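Local coordinates for protein mRNA export factor (Human herpesvirus 1, PDB 4YXP) that regulates viral gene expression as a homodimer, inhibiting host splicing and mediating nuclear export of viral intronless mRNAs, at residues L123-M128 / P141-T146; A200-V203 / E209-Y212. All coordinates share one frame; numbering follows the deposited sequence.

Contact 1: L123-M128 / P141-T146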
loop_
_atom_site.group_PDB
_atom_site.type_symbol
_atom_site.label_atom_id
_atom_site.label_comp_id
_atom_site.label_asym_id
_atom_site.label_seq_id
_atom_site.Cartn_x
_atom_site.Cartn_y
_atom_site.Cartn_z
ATOM N N LEU B 123 2.854 17.563 5.799
ATOM C CA LEU B 123 3.693 18.687 5.397
ATOM C C LEU B 123 3.170 20.026 5.922
ATOM O O LEU B 123 3.960 20.910 6.260
ATOM C CB LEU B 123 3.822 18.729 3.871
ATOM C CG LEU B 123 4.536 17.533 3.218
ATOM C CD1 LEU B 123 4.800 17.809 1.748
ATOM C CD2 LEU B 123 5.839 17.181 3.926
ATOM N N ALA B 124 1.852 20.186 6.002
ATOM C CA ALA B 124 1.296 21.420 6.555
ATOM C C ALA B 124 1.604 21.513 8.049
ATOM O O ALA B 124 1.868 22.598 8.574
ATOM C CB ALA B 124 -0.201 21.495 6.312
ATOM N N TRP B 125 1.575 20.369 8.726
ATOM C CA TRP B 125 1.948 20.296 10.139
ATOM C C TRP B 125 3.401 20.723 10.319
ATOM O O TRP B 125 3.721 21.512 11.209
ATOM C CB TRP B 125 1.731 18.877 10.676
ATOM C CG TRP B 125 2.088 18.690 12.126
ATOM C CD1 TRP B 125 3.179 18.037 12.626
ATOM C CD2 TRP B 125 1.340 19.151 13.261
ATOM N NE1 TRP B 125 3.158 18.066 14.003
ATOM C CE2 TRP B 125 2.041 18.744 14.415
ATOM C CE3 TRP B 125 0.151 19.870 13.412
ATOM C CZ2 TRP B 125 1.591 19.035 15.703
ATOM C CZ3 TRP B 125 -0.295 20.157 14.694
ATOM C CH2 TRP B 125 0.424 19.740 15.820
ATOM N N CYS B 126 4.278 20.206 9.464
ATOM C CA CYS B 126 5.683 20.597 9.489
ATOM C C CYS B 126 5.837 22.092 9.227
ATOM O O CYS B 126 6.655 22.760 9.860
ATOM C CB CYS B 126 6.488 19.803 8.459
ATOM S SG CYS B 126 6.765 18.083 8.917
ATOM N N LYS B 127 5.053 22.620 8.291
ATOM C CA LYS B 127 5.161 24.030 7.942
ATOM C C LYS B 127 4.698 24.900 9.107
ATOM O O LYS B 127 5.228 25.990 9.331
ATOM C CB LYS B 127 4.351 24.360 6.684
ATOM C CG LYS B 127 4.655 25.757 6.156
ATOM C CD LYS B 127 3.863 26.122 4.912
ATOM C CE LYS B 127 4.190 27.551 4.488
ATOM N NZ LYS B 127 3.529 27.954 3.219
ATOM N N MET B 128 3.711 24.410 9.849
ATOM C CA MET B 128 3.211 25.128 11.015
ATOM C C MET B 128 4.271 25.153 12.115
ATOM O O MET B 128 4.490 26.186 12.752
ATOM C CB MET B 128 1.913 24.485 11.518
ATOM C CG MET B 128 1.330 25.129 12.778
ATOM S SD MET B 128 2.080 24.553 14.318
ATOM C CE MET B 128 1.634 22.818 14.304
ATOM N N PRO B 141 2.940 12.122 16.719
ATOM C CA PRO B 141 2.188 11.131 15.931
ATOM C C PRO B 141 2.115 11.417 14.430
ATOM O O PRO B 141 2.088 10.472 13.638
ATOM C CB PRO B 141 0.785 11.186 16.546
ATOM C CG PRO B 141 1.007 11.637 17.944
ATOM C CD PRO B 141 2.157 12.600 17.874
ATOM N N ILE B 142 2.081 12.689 14.048
ATOM C CA ILE B 142 1.957 13.057 12.642
ATOM C C ILE B 142 3.301 12.871 11.940
ATOM O O ILE B 142 3.382 12.221 10.892
ATOM C CB ILE B 142 1.428 14.502 12.497
ATOM C CG1 ILE B 142 -0.006 14.578 13.024
ATOM C CG2 ILE B 142 1.483 14.962 11.040
ATOM C CD1 ILE B 142 -0.602 15.978 13.039
ATOM N N ILE B 143 4.358 13.431 12.517
ATOM C CA ILE B 143 5.690 13.289 11.942
ATOM C C ILE B 143 6.119 11.821 11.972
ATOM O O ILE B 143 6.729 11.322 11.018
ATOM C CB ILE B 143 6.703 14.192 12.674
ATOM C CG1 ILE B 143 6.331 15.665 12.451
ATOM C CG2 ILE B 143 8.126 13.917 12.193
ATOM C CD1 ILE B 143 7.182 16.655 13.208
ATOM N N GLY B 144 5.783 11.129 13.057
ATOM C CA GLY B 144 6.210 9.754 13.248
ATOM C C GLY B 144 5.672 8.735 12.249
ATOM O O GLY B 144 6.228 7.641 12.117
ATOM N N THR B 145 4.593 9.073 11.550
ATOM C CA THR B 145 3.984 8.130 10.604
ATOM C C THR B 145 4.223 8.533 9.151
ATOM O O THR B 145 3.506 8.092 8.251
ATOM C CB THR B 145 2.465 7.992 10.839
ATOM O OG1 THR B 145 1.843 9.283 10.803
ATOM C CG2 THR B 145 2.184 7.328 12.185
ATOM N N THR B 146 5.241 9.356 8.916
ATOM C CA THR B 146 5.575 9.779 7.557
ATOM C C THR B 146 5.804 8.569 6.641
ATOM O O THR B 146 5.355 8.556 5.494
ATOM C CB THR B 146 6.829 10.681 7.542
ATOM O OG1 THR B 146 6.559 11.889 8.267
ATOM C CG2 THR B 146 7.235 11.045 6.114
#

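Contact 2: A200-V203 / E209-Y212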
loop_
_atom_site.group_PDB
_atom_site.type_symbol
_atom_site.label_atom_id
_atom_site.label_comp_id
_atom_site.label_asym_id
_atom_site.label_seq_id
_atom_site.Cartn_x
_atom_site.Cartn_y
_atom_site.Cartn_z
ATOM N N ALA B 200 11.038 10.607 6.690
ATOM C CA ALA B 200 10.896 9.255 7.224
ATOM C C ALA B 200 12.243 8.702 7.682
ATOM O O ALA B 200 12.328 8.005 8.696
ATOM C CB ALA B 200 10.273 8.333 6.185
ATOM N N ASN B 201 13.295 9.020 6.936
ATOM C CA ASN B 201 14.635 8.546 7.265
ATOM C C ASN B 201 15.093 9.079 8.620
ATOM O O ASN B 201 15.617 8.328 9.438
ATOM C CB ASN B 201 15.635 8.952 6.180
ATOM C CG ASN B 201 17.063 8.591 6.542
ATOM O OD1 ASN B 201 17.837 9.437 6.996
ATOM N ND2 ASN B 201 17.419 7.328 6.349
ATOM N N ARG B 202 14.896 10.372 8.856
ATOM C CA ARG B 202 15.307 10.977 10.121
ATOM C C ARG B 202 14.501 10.395 11.279
ATOM O O ARG B 202 15.024 10.214 12.380
ATOM C CB ARG B 202 15.137 12.496 10.086
ATOM C CG ARG B 202 15.822 13.191 8.923
ATOM C CD ARG B 202 17.329 13.005 8.930
ATOM N NE ARG B 202 17.963 13.816 7.893
ATOM C CZ ARG B 202 17.985 13.500 6.599
ATOM N NH1 ARG B 202 17.410 12.384 6.169
ATOM N NH2 ARG B 202 18.583 14.306 5.732
ATOM N N VAL B 203 13.226 10.108 11.031
ATOM C CA VAL B 203 12.371 9.518 12.056
ATOM C C VAL B 203 12.932 8.166 12.491
ATOM O O VAL B 203 13.083 7.904 13.686
ATOM C CB VAL B 203 10.917 9.375 11.561
ATOM C CG1 VAL B 203 10.097 8.495 12.507
ATOM C CG2 VAL B 203 10.266 10.747 11.431
ATOM N N GLU B 209 15.673 15.792 17.583
ATOM C CA GLU B 209 14.753 16.557 16.758
ATOM C C GLU B 209 15.276 16.609 15.326
ATOM O O GLU B 209 16.470 16.453 15.080
ATOM C CB GLU B 209 14.544 17.969 17.319
ATOM C CG GLU B 209 15.795 18.814 17.435
ATOM C CD GLU B 209 15.510 20.175 18.051
ATOM O OE1 GLU B 209 15.508 20.278 19.296
ATOM O OE2 GLU B 209 15.277 21.136 17.287
ATOM N N ILE B 210 14.362 16.821 14.390
ATOM C CA ILE B 210 14.678 16.752 12.974
ATOM C C ILE B 210 15.020 18.136 12.433
ATOM O O ILE B 210 14.207 19.055 12.490
ATOM C CB ILE B 210 13.508 16.122 12.195
ATOM C CG1 ILE B 210 13.262 14.690 12.683
ATOM C CG2 ILE B 210 13.784 16.123 10.697
ATOM C CD1 ILE B 210 11.881 14.166 12.365
ATOM N N ASP B 211 16.232 18.264 11.902
ATOM C CA ASP B 211 16.697 19.501 11.281
ATOM C C ASP B 211 15.708 20.001 10.230
ATOM O O ASP B 211 15.221 19.222 9.414
ATOM C CB ASP B 211 18.069 19.275 10.642
ATOM C CG ASP B 211 18.815 20.566 10.382
ATOM O OD1 ASP B 211 18.162 21.597 10.109
ATOM O OD2 ASP B 211 20.063 20.546 10.455
ATOM N N TYR B 212 15.422 21.301 10.242
ATOM C CA TYR B 212 14.528 21.892 9.246
ATOM C C TYR B 212 15.062 21.668 7.829
ATOM O O TYR B 212 14.297 21.655 6.865
ATOM C CB TYR B 212 14.346 23.395 9.484
ATOM C CG TYR B 212 13.481 23.785 10.673
ATOM C CD1 TYR B 212 12.911 22.830 11.506
ATOM C CD2 TYR B 212 13.229 25.123 10.946
ATOM C CE1 TYR B 212 12.117 23.206 12.588
ATOM C CE2 TYR B 212 12.442 25.505 12.016
ATOM C CZ TYR B 212 11.888 24.546 12.834
ATOM O OH TYR B 212 11.103 24.940 13.895
#

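Contact 1: L123-M128 / P141-T146
Trp125 and Ile142 meet as plate and knob: the methyl CD1 of Ile142 sits over one face of the indole, 3.9 Å from the centroid of the five-membered ring and 19° off its normal, which makes it a CH-pi contact. Its nearest approach is to the ring-fusion atom Trp125 CD2, at 3.7 Å, and the other branch widens the fit, since Ile142 CG2 lies 3.9 Å from Trp125 CG. CG of Trp125 is anti to the backbone N (chi1 180°), which runs the indole toward Met128, whose CE covers the opposite face at a staggered place, over the benzo ring. Ile143 fills the angle between Trp125 and Cys126: its CG1 lies in the ring plane, 3.9 Å from Trp125 CD1, and reaches Cys126 SG at a looser 4.3 Å. This is all-apolar packing of helix 112-132 against the short, weakly bonded helix about 141-144 in the largely helical C-terminal domain of ICP27. The indole NE1 hydrogen-bonds to OD2 of Asp140, just before the second segment. Phe269 and Tyr268 of the second subunit pack on Trp125 and Ile142, respectively, carrying the cluster into the dimer interface.

Contact 2: A200-V203 / E209-Y212
Arg202 and Val203, on neighbouring positions of helix 188-204, share one partner in the following loop, Ile210, and the contact buries 120 Å² counting both sides. Just before them, Ala200 faces away from the loop and packs on Thr146 and Ala147 of helix 146-167, while Asn201 touches Arg180; of the four residues, Arg202 and Val203 make the contact. The CA atoms of Arg202 and Ile210 come within 6.5 Å, the nearest pair of the two segments. The aliphatic root of the arginine does the touching: CB lies 3.9 Å from Ile210 CG1 and equally far from Ile210 CG2, fitting into the fork of the isoleucine, and Arg202 CG is 4.0 Å from Ile210 CG2. A bend at chi2 (-62°) then turns the chain, and the guanidinium leads away from residues 209-212, with CB of Asn201 at its edge, in the guanidinium plane. That charged end also lies close to the like charge of Arg205, an approach that may be electrostatically costly. Val203 follows. Although its CB points away from the loop, the CG2 branch still reaches Ile210 CD1 at 3.9 Å. Ile210 divides its side chain between the two: CG1 and CG2 meet the arginine, and the terminal methyl CD1 continues to the valine. The isoleucine is also fixed through its backbone, which hydrogen-bonds to Leu136, whereas Tyr212 OH bonds to Leu134 O; the loop thus lies along the chain that follows helix 112-132. The loop after helix 188-204 packs its isoleucine back on the C-terminal part of that helix, within the CHC2-type zinc-finger range of the ICP27 C-terminal domain but away from the metal.

In the fold
Contact 1 and contact 2 lie in series along the chain, with centres 11 Å apart, and join through segment 141-146. Ile143 is the shared piece: its CG1 branch faces contact 1 and its CG2 branch contact 2, where CG2 packs on Ile210 CD1 at 3.8 Å, while its carbonyl O also packs on Val203 CG2, at 3.6 Å. A second bridge runs from Thr146 CG2 to Ala200 N, 3.9 Å apart. All four touching residues of contact 1 are buried, against one of three in contact 2; their centres lie about 10 and 16 Å from the chain centre. Both are away from the zinc site of Cys163, His242, Cys246 and Cys251, and the second subunit touches contact 1 but not contact 2.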